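PDB 1T3Q: quinoline 2-oxidoreductase medium subunit from Pseudomonas putida, which binds FAD and probably relays electrons as the flavin-carrying medium subunit of a molybdenum hydroxylase that oxidises quinoline. Local coordinates for residues Q15-V20 with G163-R168; T134-I137 with G142-S145; G67-G72 with P84-C89; K88-L93 with A129-T134. One frame throughout, in Å; residues are numbered along the deposited sequence.

Overall arrangement
All four contacts lie in the FAD-binding part of the chain. Contact 1 closes the longest loop, tying helix 14-23 to strand 165-172, and the other three are nested within it. Along the chain, contact 3 is followed by contact 4, with which it shares Lys88 and Cys89, and contact 4 leads through Thr134 into contact 2. One antiparallel five-stranded sheet links contacts 1, 2 and 3, since strand 165-172 runs between strands 68-72 and 134-139. Centres of contacts 3 and 4 are about 8 Å apart, those of 1 and 4 about 24 Å. Contact 1 touches the adenine of FAD; contact 3 lays a helix on the sheet and contact 4 joins two helix-end turns.

Contact 1 of 4, residues Q15-V20 with G163-R168. With FAD (flavin-adenine dinucleotide), chain R.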
loop_
_atom_site.group_PDB
_atom_site.type_symbol
_atom_site.label_atom_id
_atom_site.label_comp_id
_atom_site.label_asym_id
_atom_site.label_seq_id
_atom_site.Cartn_x
_atom_site.Cartn_y
_atom_site.Cartn_z
ATOM N N GLN C 15 38.034 -31.587 -20.042
ATOM C CA GLN C 15 37.902 -31.768 -21.480
ATOM C C GLN C 15 36.621 -31.139 -22.019
ATOM O O GLN C 15 36.615 -30.572 -23.112
ATOM C CB GLN C 15 37.952 -33.255 -21.847
ATOM N N GLU C 16 35.535 -31.240 -21.262
ATOM C CA GLU C 16 34.286 -30.646 -21.715
ATOM C C GLU C 16 34.411 -29.121 -21.708
ATOM O O GLU C 16 33.912 -28.451 -22.612
ATOM C CB GLU C 16 33.118 -31.088 -20.832
ATOM C CG GLU C 16 31.787 -30.517 -21.287
ATOM C CD GLU C 16 30.606 -31.098 -20.532
ATOM O OE1 GLU C 16 29.485 -30.577 -20.703
ATOM O OE2 GLU C 16 30.798 -32.077 -19.773
ATOM N N VAL C 17 35.080 -28.580 -20.693
ATOM C CA VAL C 17 35.284 -27.132 -20.606
ATOM C C VAL C 17 36.037 -26.682 -21.854
ATOM O O VAL C 17 35.633 -25.745 -22.539
ATOM C CB VAL C 17 36.135 -26.745 -19.371
ATOM C CG1 VAL C 17 36.560 -25.284 -19.462
ATOM C CG2 VAL C 17 35.348 -26.981 -18.101
ATOM N N ILE C 18 37.140 -27.365 -22.138
ATOM C CA ILE C 18 37.969 -27.058 -23.296
ATOM C C ILE C 18 37.164 -27.156 -24.590
ATOM O O ILE C 18 37.310 -26.331 -25.491
ATOM C CB ILE C 18 39.182 -28.021 -23.359
ATOM C CG1 ILE C 18 40.124 -27.726 -22.187
ATOM C CG2 ILE C 18 39.906 -27.881 -24.694
ATOM C CD1 ILE C 18 41.231 -28.743 -22.005
ATOM N N GLN C 19 36.303 -28.164 -24.668
ATOM C CA GLN C 19 35.481 -28.375 -25.850
ATOM C C GLN C 19 34.502 -27.220 -26.061
ATOM O O GLN C 19 34.334 -26.728 -27.180
ATOM C CB GLN C 19 34.718 -29.696 -25.718
ATOM C CG GLN C 19 34.220 -30.267 -27.036
ATOM C CD GLN C 19 33.076 -29.471 -27.627
ATOM O OE1 GLN C 19 33.119 -29.068 -28.794
ATOM N NE2 GLN C 19 32.037 -29.247 -26.829
ATOM N N VAL C 20 33.858 -26.784 -24.982
ATOM C CA VAL C 20 32.900 -25.693 -25.073
ATOM C C VAL C 20 33.577 -24.392 -25.497
ATOM O O VAL C 20 33.101 -23.705 -26.400
ATOM C CB VAL C 20 32.171 -25.471 -23.730
ATOM C CG1 VAL C 20 31.185 -24.314 -23.857
ATOM C CG2 VAL C 20 31.442 -26.745 -23.318
ATOM N N GLY C 163 40.741 -20.405 -25.922
ATOM C CA GLY C 163 40.326 -21.750 -25.571
ATOM C C GLY C 163 41.157 -22.487 -24.537
ATOM O O GLY C 163 40.829 -23.619 -24.184
ATOM N N GLU C 164 42.223 -21.867 -24.043
ATOM C CA GLU C 164 43.071 -22.525 -23.052
ATOM C C GLU C 164 42.586 -22.349 -21.620
ATOM O O GLU C 164 41.919 -21.367 -21.292
ATOM C CB GLU C 164 44.506 -22.024 -23.156
ATOM C CG GLU C 164 45.191 -22.387 -24.456
ATOM C CD GLU C 164 46.674 -22.124 -24.398
ATOM O OE1 GLU C 164 47.058 -20.976 -24.086
ATOM O OE2 GLU C 164 47.456 -23.064 -24.659
ATOM N N VAL C 165 42.940 -23.308 -20.770
ATOM C CA VAL C 165 42.548 -23.278 -19.367
ATOM C C VAL C 165 43.761 -23.470 -18.461
ATOM O O VAL C 165 44.484 -24.452 -18.585
ATOM C CB VAL C 165 41.518 -24.401 -19.050
ATOM C CG1 VAL C 165 41.106 -24.335 -17.587
ATOM C CG2 VAL C 165 40.299 -24.274 -19.953
ATOM N N LEU C 166 43.993 -22.513 -17.567
ATOM C CA LEU C 166 45.092 -22.603 -16.618
ATOM C C LEU C 166 44.622 -23.699 -15.668
ATOM O O LEU C 166 43.547 -23.595 -15.082
ATOM C CB LEU C 166 45.246 -21.284 -15.853
ATOM C CG LEU C 166 46.637 -20.892 -15.347
ATOM C CD1 LEU C 166 46.500 -19.746 -14.355
ATOM C CD2 LEU C 166 47.327 -22.073 -14.699
ATOM N N VAL C 167 45.413 -24.753 -15.515
ATOM C CA VAL C 167 45.015 -25.858 -14.655
ATOM C C VAL C 167 45.588 -25.802 -13.250
ATOM O O VAL C 167 44.884 -26.040 -12.270
ATOM C CB VAL C 167 45.402 -27.202 -15.295
ATOM C CG1 VAL C 167 45.124 -28.345 -14.327
ATOM C CG2 VAL C 167 44.621 -27.388 -16.583
ATOM N N ARG C 168 46.873 -25.506 -13.148
ATOM C CA ARG C 168 47.509 -25.435 -11.845
ATOM C C ARG C 168 48.795 -24.644 -11.926
ATOM O O ARG C 168 49.295 -24.349 -13.010
ATOM C CB ARG C 168 47.812 -26.841 -11.313
ATOM C CG ARG C 168 48.787 -27.629 -12.174
ATOM C CD ARG C 168 49.256 -28.904 -11.483
ATOM N NE ARG C 168 50.256 -29.597 -12.292
ATOM C CZ ARG C 168 49.983 -30.235 -13.425
ATOM N NH1 ARG C 168 50.954 -30.829 -14.101
ATOM N NH2 ARG C 168 48.737 -30.297 -13.874
HETATM P PA FAD R . 37.113 -14.543 -12.336
HETATM O O1A FAD R . 36.711 -13.138 -12.052
HETATM O O2A FAD R . 36.163 -15.462 -12.549
HETATM O O5B FAD R . 37.768 -14.295 -13.683
HETATM C C5B FAD R . 39.113 -13.755 -13.895
HETATM C C4B FAD R . 39.452 -13.802 -15.445
HETATM O O4B FAD R . 40.278 -15.017 -15.644
HETATM C C3B FAD R . 38.301 -13.925 -16.502
HETATM O O3B FAD R . 38.626 -13.286 -17.700
HETATM C C2B FAD R . 38.144 -15.471 -16.627
HETATM O O2B FAD R . 37.624 -15.857 -17.875
HETATM C C1B FAD R . 39.568 -15.934 -16.545
HETATM N N9A FAD R . 39.765 -17.233 -15.902
HETATM C C8A FAD R . 39.427 -17.586 -14.611
HETATM N N7A FAD R . 39.931 -18.763 -14.244
HETATM C C5A FAD R . 40.614 -19.211 -15.349
HETATM C C6A FAD R . 41.425 -20.444 -15.603
HETATM N N6A FAD R . 41.592 -21.409 -14.733
HETATM N N1A FAD R . 41.984 -20.525 -16.872
HETATM C C2A FAD R . 41.827 -19.537 -17.820
HETATM N N3A FAD R . 41.104 -18.389 -17.681
HETATM C C4A FAD R . 40.467 -18.292 -16.448
HETATM N N1 FAD R . 43.035 -8.814 -6.438
HETATM C C2 FAD R . 44.277 -8.605 -5.992
HETATM O O2 FAD R . 45.242 -9.069 -6.546
HETATM N N3 FAD R . 44.547 -7.657 -4.948
HETATM C C4 FAD R . 43.548 -6.849 -4.411
HETATM O O4 FAD R . 43.839 -6.039 -3.560
HETATM C C4X FAD R . 42.192 -7.010 -4.948
HETATM N N5 FAD R . 41.158 -6.244 -4.469
HETATM C C5X FAD R . 39.881 -6.506 -4.930
HETATM C C6 FAD R . 38.815 -5.694 -4.423
HETATM C C7 FAD R . 37.494 -5.890 -4.828
HETATM C C7M FAD R . 36.412 -4.982 -4.286
HETATM C C8 FAD R . 37.169 -6.975 -5.785
HETATM C C8M FAD R . 35.762 -7.245 -6.263
HETATM C C9 FAD R . 38.212 -7.803 -6.280
HETATM C C9A FAD R . 39.565 -7.572 -5.874
HETATM N N10 FAD R . 40.705 -8.359 -6.353
HETATM C C10 FAD R . 41.976 -8.082 -5.951
HETATM C "C1'" FAD R . 40.464 -9.349 -7.437
HETATM C "C2'" FAD R . 40.427 -10.818 -6.925
HETATM O "O2'" FAD R . 41.754 -11.244 -6.602
HETATM C "C3'" FAD R . 39.819 -11.642 -8.064
HETATM O "O3'" FAD R . 39.191 -12.772 -7.444
HETATM C "C4'" FAD R . 40.867 -12.139 -9.096
HETATM O "O4'" FAD R . 41.556 -11.044 -9.706
HETATM C "C5'" FAD R . 40.109 -12.897 -10.150
HETATM O "O5'" FAD R . 39.907 -14.367 -9.692
HETATM P P FAD R . 38.551 -15.000 -9.855
HETATM O O1P FAD R . 38.724 -16.443 -9.368
HETATM O O2P FAD R . 37.523 -14.261 -9.286
HETATM O O3P FAD R . 38.267 -15.061 -11.298
HETATM O O HOH W 1 39.351 -24.801 -26.114
#
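Val165 divides its two methyl groups between helix 14-23 and the cofactor. On the helix side, CG2 of Val165 lies 3.9 Å from Val17 CG1 and 4.1 Å from Ile18 CG1, so a single methyl serves two consecutive helical residues. The Val17 and Val165 side chains meet at about a right angle, whereas that of Ile18 comes in on a slant. The conformation of Val165 explains the division: CG1 is anti to the backbone N (chi1 -179°) and comes within 4.0 Å of FAD N1A, which places CG2 beside that N and against the helix. Val17 adopts the same rotamer and touches with its CG1, while Ile18 offers the inner carbon of its longer branch. Behind these residues, Val17 also rests on Leu53 and Val51.

Just before the strand begins, a water links the two segments. It donates to Ile18 O at 2.6 Å and to Gly163 O at 2.7 Å, joining two backbone carbonyls that could not bond to each other directly.

The neighbouring residue, Leu166, grips the adenine with its main chain. Its N donates to FAD N1A (2.9 Å, 157° at the hydrogen), and FAD N6A donates to Leu166 O (3.0 Å, 165°). On either side of it in sequence, Val165 is backbone-bonded to Ala138 and Val167 to Tyr136, both of strand 134-139, which holds this part of the strand in place. The paired N-H and C=O of one residue, read by the N1/N6 edge of an adenine, form the adenine-recognising part of the FAD site.

Contact 2 of 4, residues T134-I137 with G142-S145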
loop_
_atom_site.group_PDB
_atom_site.type_symbol
_atom_site.label_atom_id
_atom_site.label_comp_id
_atom_site.label_asym_id
_atom_site.label_seq_id
_atom_site.Cartn_x
_atom_site.Cartn_y
_atom_site.Cartn_z
ATOM N N THR C 134 55.723 -22.181 -12.185
ATOM C CA THR C 134 55.436 -22.647 -13.532
ATOM C C THR C 134 53.930 -22.844 -13.683
ATOM O O THR C 134 53.289 -23.411 -12.805
ATOM C CB THR C 134 56.127 -23.999 -13.819
ATOM O OG1 THR C 134 57.549 -23.849 -13.697
ATOM C CG2 THR C 134 55.788 -24.485 -15.225
ATOM N N MET C 135 53.368 -22.366 -14.788
ATOM C CA MET C 135 51.943 -22.536 -15.040
ATOM C C MET C 135 51.735 -23.691 -16.002
ATOM O O MET C 135 52.483 -23.844 -16.971
ATOM C CB MET C 135 51.326 -21.283 -15.672
ATOM C CG MET C 135 50.836 -20.253 -14.684
ATOM S SD MET C 135 52.203 -19.493 -13.861
ATOM C CE MET C 135 51.441 -17.963 -13.285
ATOM N N TYR C 136 50.718 -24.501 -15.729
ATOM C CA TYR C 136 50.390 -25.615 -16.604
ATOM C C TYR C 136 49.050 -25.277 -17.231
ATOM O O TYR C 136 48.048 -25.107 -16.536
ATOM C CB TYR C 136 50.354 -26.922 -15.817
ATOM C CG TYR C 136 51.743 -27.327 -15.380
ATOM C CD1 TYR C 136 52.356 -26.721 -14.283
ATOM C CD2 TYR C 136 52.485 -28.249 -16.121
ATOM C CE1 TYR C 136 53.676 -27.014 -13.936
ATOM C CE2 TYR C 136 53.809 -28.548 -15.784
ATOM C CZ TYR C 136 54.396 -27.925 -14.692
ATOM O OH TYR C 136 55.704 -28.202 -14.364
ATOM N N ILE C 137 49.062 -25.156 -18.555
ATOM C CA ILE C 137 47.892 -24.769 -19.326
ATOM C C ILE C 137 47.367 -25.878 -20.225
ATOM O O ILE C 137 48.121 -26.466 -21.002
ATOM C CB ILE C 137 48.240 -23.540 -20.188
ATOM C CG1 ILE C 137 48.781 -22.425 -19.283
ATOM C CG2 ILE C 137 47.017 -23.080 -20.963
ATOM C CD1 ILE C 137 49.476 -21.295 -20.022
ATOM N N GLY C 142 46.521 -30.768 -25.453
ATOM C CA GLY C 142 47.195 -31.317 -24.290
ATOM C C GLY C 142 47.580 -30.250 -23.285
ATOM O O GLY C 142 46.993 -29.168 -23.266
ATOM N N VAL C 143 48.577 -30.548 -22.458
ATOM C CA VAL C 143 49.036 -29.617 -21.430
ATOM C C VAL C 143 50.451 -29.099 -21.679
ATOM O O VAL C 143 51.382 -29.878 -21.896
ATOM C CB VAL C 143 48.997 -30.281 -20.033
ATOM C CG1 VAL C 143 49.536 -29.324 -18.976
ATOM C CG2 VAL C 143 47.570 -30.695 -19.698
ATOM N N ARG C 144 50.605 -27.778 -21.641
ATOM C CA ARG C 144 51.905 -27.144 -21.841
ATOM C C ARG C 144 52.262 -26.347 -20.588
ATOM O O ARG C 144 51.389 -26.005 -19.788
ATOM C CB ARG C 144 51.867 -26.203 -23.047
ATOM C CG ARG C 144 51.079 -24.914 -22.816
ATOM C CD ARG C 144 50.899 -24.151 -24.122
ATOM N NE ARG C 144 50.133 -22.918 -23.956
ATOM C CZ ARG C 144 50.652 -21.753 -23.582
ATOM N NH1 ARG C 144 49.870 -20.688 -23.459
ATOM N NH2 ARG C 144 51.952 -21.649 -23.345
ATOM N N SER C 145 53.545 -26.057 -20.416
ATOM C CA SER C 145 53.981 -25.295 -19.256
ATOM C C SER C 145 54.687 -24.023 -19.692
ATOM O O SER C 145 55.259 -23.954 -20.780
ATOM C CB SER C 145 54.920 -26.132 -18.380
ATOM O OG SER C 145 56.120 -26.443 -19.064
#
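Ile137 and Arg144 form an antiparallel hydrogen-bonded pair. Ile137 N donates to Arg144 O at 2.8 Å with 168° at the hydrogen, and Arg144 N returns a bond of 2.9 Å to Ile137 O. Beyond the backbone, their side chains run side by side in the same direction. Arg144 CG takes the position between its backbone N and carbonyl carbon (chi1 72°), and the chain then stays extended to NE, which brings the guanidinium alongside the isoleucine. Ile137 CD1 sits over one face of that group, offset toward its rim, 3.5 Å from Arg144 NH1.

The neighbouring pair, Tyr136 with Ser145, is non-hydrogen-bonded and points to the other face of the sheet. Ser145 CB lies over the tyrosine ring, 4.1 Å from the centroid of Tyr136 and 26° off its normal, a CH-pi contact. The same Ser145 CB is 3.7 Å from Thr134 CG2, so one carbon packs against two residues of the facing strand. Val143 CG1 reaches the edge of the ring near its plane and lies 4.1 Å from Tyr136 CB. Beyond this pair, Ser145 CA approaches Met135 O at 3.1 Å in a CA-H...O contact.

These antiparallel pairs make strands 134-139 and 142-147 a beta hairpin, with 142-147 outermost in the sheet within this chain. Farther out, Arg168 makes a cation-pi contact with Tyr136, and Arg144 forms salt bridges through NE to Glu164 OE2 and through NH2 to Asp159 OD1. The two carboxylates probably balance the charge of the guanidinium and fix the orientation of its plane, while Ile137 CD1 packs on one face.

Contact 3 of 4, residues G67-G72 with P84-C89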
loop_
_atom_site.group_PDB
_atom_site.type_symbol
_atom_site.label_atom_id
_atom_site.label_comp_id
_atom_site.label_asym_id
_atom_site.label_seq_id
_atom_site.Cartn_x
_atom_site.Cartn_y
_atom_site.Cartn_z
ATOM N N GLY C 67 60.063 -31.135 -3.448
ATOM C CA GLY C 67 60.382 -29.719 -3.408
ATOM C C GLY C 67 59.476 -28.737 -4.138
ATOM O O GLY C 67 59.845 -27.571 -4.329
ATOM N N ILE C 68 58.289 -29.173 -4.545
ATOM C CA ILE C 68 57.389 -28.249 -5.232
ATOM C C ILE C 68 55.926 -28.335 -4.798
ATOM O O ILE C 68 55.355 -29.418 -4.666
ATOM C CB ILE C 68 57.495 -28.409 -6.768
ATOM C CG1 ILE C 68 56.114 -28.493 -7.412
ATOM C CG2 ILE C 68 58.324 -29.620 -7.105
ATOM C CD1 ILE C 68 56.184 -28.611 -8.917
ATOM N N LEU C 69 55.333 -27.166 -4.580
ATOM C CA LEU C 69 53.949 -27.047 -4.145
ATOM C C LEU C 69 53.063 -26.889 -5.371
ATOM O O LEU C 69 53.302 -26.010 -6.198
ATOM C CB LEU C 69 53.811 -25.820 -3.244
ATOM C CG LEU C 69 52.622 -25.658 -2.298
ATOM C CD1 LEU C 69 52.265 -24.183 -2.277
ATOM C CD2 LEU C 69 51.429 -26.492 -2.732
ATOM N N SER C 70 52.062 -27.756 -5.497
ATOM C CA SER C 70 51.135 -27.694 -6.619
ATOM C C SER C 70 49.795 -27.134 -6.133
ATOM O O SER C 70 49.157 -27.702 -5.242
ATOM C CB SER C 70 50.934 -29.090 -7.222
ATOM O OG SER C 70 50.047 -29.042 -8.331
ATOM N N VAL C 71 49.382 -26.008 -6.710
ATOM C CA VAL C 71 48.117 -25.374 -6.339
ATOM C C VAL C 71 47.203 -25.295 -7.558
ATOM O O VAL C 71 47.573 -24.717 -8.577
ATOM C CB VAL C 71 48.343 -23.945 -5.792
ATOM C CG1 VAL C 71 47.010 -23.328 -5.368
ATOM C CG2 VAL C 71 49.306 -23.983 -4.621
ATOM N N GLY C 72 46.018 -25.887 -7.443
ATOM C CA GLY C 72 45.068 -25.883 -8.542
ATOM C C GLY C 72 44.525 -24.495 -8.822
ATOM O O GLY C 72 44.440 -23.664 -7.921
ATOM N N PRO C 84 47.099 -25.923 5.394
ATOM C CA PRO C 84 48.289 -26.421 6.095
ATOM C C PRO C 84 49.470 -26.711 5.173
ATOM O O PRO C 84 50.602 -26.325 5.459
ATOM C CB PRO C 84 47.784 -27.692 6.780
ATOM C CG PRO C 84 46.335 -27.415 6.989
ATOM C CD PRO C 84 45.938 -26.783 5.681
ATOM N N THR C 85 49.202 -27.404 4.070
ATOM C CA THR C 85 50.250 -27.745 3.119
ATOM C C THR C 85 50.929 -26.488 2.595
ATOM O O THR C 85 52.152 -26.375 2.629
ATOM C CB THR C 85 49.687 -28.542 1.932
ATOM O OG1 THR C 85 49.046 -29.724 2.417
ATOM C CG2 THR C 85 50.803 -28.939 0.980
ATOM N N VAL C 86 50.134 -25.542 2.110
ATOM C CA VAL C 86 50.681 -24.297 1.594
ATOM C C VAL C 86 51.486 -23.596 2.677
ATOM O O VAL C 86 52.600 -23.132 2.438
ATOM C CB VAL C 86 49.562 -23.343 1.128
ATOM C CG1 VAL C 86 50.153 -21.986 0.786
ATOM C CG2 VAL C 86 48.846 -23.933 -0.077
ATOM N N ALA C 87 50.913 -23.533 3.873
ATOM C CA ALA C 87 51.559 -22.876 4.999
ATOM C C ALA C 87 52.952 -23.425 5.304
ATOM O O ALA C 87 53.865 -22.663 5.623
ATOM C CB ALA C 87 50.674 -22.984 6.240
ATOM N N LYS C 88 53.124 -24.738 5.200
ATOM C CA LYS C 88 54.421 -25.329 5.504
ATOM C C LYS C 88 55.411 -25.281 4.339
ATOM O O LYS C 88 56.619 -25.170 4.550
ATOM C CB LYS C 88 54.248 -26.777 5.980
ATOM N N CYS C 89 54.901 -25.355 3.114
ATOM C CA CYS C 89 55.761 -25.331 1.936
ATOM C C CYS C 89 56.145 -23.938 1.440
ATOM O O CYS C 89 57.310 -23.689 1.136
ATOM C CB CYS C 89 55.102 -26.103 0.792
ATOM S SG CYS C 89 54.889 -27.863 1.119
#
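Leu69 contributes the largest single share of the surface buried here, its branched end meeting Val86 and Cys89 of helix 84-89. CG is anti to the backbone N of Leu69 (chi1 -161°), and its two methyls divide the work from there. CD1 faces Val86: it is 4.1 Å from Val86 CG2 and 4.2 Å from Val86 CA, reaching the helix backbone as well as a methyl, and the two side chains meet at about a right angle. CD2 is turned to Thr85, more distantly, with 4.5 Å to Thr85 CG2. The branch point itself, Leu69 CG, lies 4.0 Å from Cys89 CB.

Helix 84-89 therefore covers a face of the antiparallel sheet near strand 68-72, the segment axes passing 9.4 Å apart with 145° between their directions, so that helix and strand run roughly against each other. Thr85 and Cys89 stand one turn apart, and Cys89 N bonds back to Thr85 O at 3.0 Å, which presents both to the same leucine. Val86 is positioned from outside too: its N donates to Asp83 OD1, and its side chain also packs on Ile62 of strand 62-65. Within the sheet, Leu69 is backbone-bonded to Ile171 of the neighbouring strand 165-172.

Contact 4 of 4, residues K88-L93 with A129-T134; sequences KCVPIL and ATLGAT
Leu131 overlaps two residues of the facing turn with a single methyl group: CD1 of Leu131 is 3.9 Å from Ile92 CG2 and 4.1 Å from Val90 CG1. Toward Val90 the approach is tip to tip; toward Ile92 it is slanted. The backbones stay well apart, Val90 CA and Leu131 CA being 9.6 Å distant, so the side chains alone bridge the gap. Leu131 manages this with CG anti to its carbonyl carbon (chi1 -66°) and an extended second torsion. In Ile92, CG1 is anti to N (chi1 -176°), CG2 falls between the backbone N and the carbonyl carbon, and it is this short branch that touches the leucine.

Leu131 and Val90 each follow the end of a helix. Helix 123-130 finishes in a Schellman motif at Gly132, whose phi is positive (62°), and Leu131 projects from this closing turn. On the other side, Val90 follows helix 84-89 and Leu93 N bonds back to Val90 O at 2.9 Å, holding the turn that leads through Ile92 into helix 92-97. Trp178 of strand 177-183 touches both Ile92 and Leu131, and Phe180 of that strand also reaches Ile92. Toward the five-stranded sheet, Val90 packs on Leu69 and Ile171.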
loop_
_atom_site.group_PDB
_atom_site.type_symbol
_atom_site.label_atom_id
_atom_site.label_comp_id
_atom_site.label_asym_id
_atom_site.label_seq_id
_atom_site.Cartn_x
_atom_site.Cartn_y
_atom_site.Cartn_z
ATOM N N LYS C 88 53.124 -24.738 5.200
ATOM C CA LYS C 88 54.421 -25.329 5.504
ATOM C C LYS C 88 55.411 -25.281 4.339
ATOM O O LYS C 88 56.619 -25.170 4.550
ATOM C CB LYS C 88 54.248 -26.777 5.980
ATOM N N CYS C 89 54.901 -25.355 3.114
ATOM C CA CYS C 89 55.761 -25.331 1.936
ATOM C C CYS C 89 56.145 -23.938 1.440
ATOM O O CYS C 89 57.310 -23.689 1.136
ATOM C CB CYS C 89 55.102 -26.103 0.792
ATOM S SG CYS C 89 54.889 -27.863 1.119
ATOM N N VAL C 90 55.171 -23.037 1.350
ATOM C CA VAL C 90 55.429 -21.682 0.865
ATOM C C VAL C 90 54.758 -20.646 1.770
ATOM O O VAL C 90 53.806 -19.971 1.366
ATOM C CB VAL C 90 54.910 -21.516 -0.591
ATOM C CG1 VAL C 90 55.316 -20.156 -1.150
ATOM C CG2 VAL C 90 55.459 -22.635 -1.468
ATOM N N PRO C 91 55.261 -20.500 3.008
ATOM C CA PRO C 91 54.727 -19.556 3.995
ATOM C C PRO C 91 54.577 -18.109 3.532
ATOM O O PRO C 91 53.794 -17.355 4.105
ATOM C CB PRO C 91 55.696 -19.698 5.171
ATOM C CG PRO C 91 56.973 -20.127 4.516
ATOM C CD PRO C 91 56.488 -21.138 3.515
ATOM N N ILE C 92 55.316 -17.718 2.499
ATOM C CA ILE C 92 55.215 -16.351 2.005
ATOM C C ILE C 92 53.880 -16.136 1.294
ATOM O O ILE C 92 53.358 -15.025 1.264
ATOM C CB ILE C 92 56.373 -16.005 1.031
ATOM C CG1 ILE C 92 56.286 -14.532 0.622
ATOM C CG2 ILE C 92 56.313 -16.904 -0.205
ATOM C CD1 ILE C 92 56.458 -13.550 1.780
ATOM N N LEU C 93 53.321 -17.204 0.732
ATOM C CA LEU C 93 52.051 -17.107 0.013
ATOM C C LEU C 93 50.925 -16.580 0.906
ATOM O O LEU C 93 50.270 -15.596 0.572
ATOM C CB LEU C 93 51.659 -18.469 -0.571
ATOM C CG LEU C 93 51.072 -18.479 -1.988
ATOM C CD1 LEU C 93 50.515 -19.860 -2.286
ATOM C CD2 LEU C 93 49.985 -17.438 -2.130
ATOM N N ALA C 129 55.587 -14.940 -10.386
ATOM C CA ALA C 129 56.733 -14.665 -11.246
ATOM C C ALA C 129 57.995 -14.583 -10.404
ATOM O O ALA C 129 59.024 -15.167 -10.745
ATOM C CB ALA C 129 56.526 -13.352 -12.006
ATOM N N THR C 130 57.899 -13.859 -9.294
ATOM C CA THR C 130 59.014 -13.668 -8.384
ATOM C C THR C 130 59.498 -14.973 -7.753
ATOM O O THR C 130 60.697 -15.159 -7.527
ATOM C CB THR C 130 58.624 -12.667 -7.274
ATOM O OG1 THR C 130 58.325 -11.398 -7.870
ATOM C CG2 THR C 130 59.751 -12.492 -6.280
ATOM N N LEU C 131 58.569 -15.875 -7.466
ATOM C CA LEU C 131 58.922 -17.154 -6.864
ATOM C C LEU C 131 59.327 -18.181 -7.912
ATOM O O LEU C 131 59.598 -19.337 -7.588
ATOM C CB LEU C 131 57.750 -17.688 -6.040
ATOM C CG LEU C 131 57.417 -16.843 -4.812
ATOM C CD1 LEU C 131 56.211 -17.426 -4.105
ATOM C CD2 LEU C 131 58.625 -16.797 -3.882
ATOM N N GLY C 132 59.366 -17.755 -9.168
ATOM C CA GLY C 132 59.747 -18.651 -10.246
ATOM C C GLY C 132 58.819 -19.838 -10.413
ATOM O O GLY C 132 59.269 -20.964 -10.619
ATOM N N ALA C 133 57.516 -19.596 -10.338
ATOM C CA ALA C 133 56.555 -20.675 -10.486
ATOM C C ALA C 133 56.354 -21.036 -11.956
ATOM O O ALA C 133 56.766 -20.301 -12.855
ATOM C CB ALA C 133 55.225 -20.282 -9.856
ATOM N N THR C 134 55.723 -22.181 -12.185
ATOM C CA THR C 134 55.436 -22.647 -13.532
ATOM C C THR C 134 53.930 -22.844 -13.683
ATOM O O THR C 134 53.289 -23.411 -12.805
ATOM C CB THR C 134 56.127 -23.999 -13.819
ATOM O OG1 THR C 134 57.549 -23.849 -13.697
ATOM C CG2 THR C 134 55.788 -24.485 -15.225
#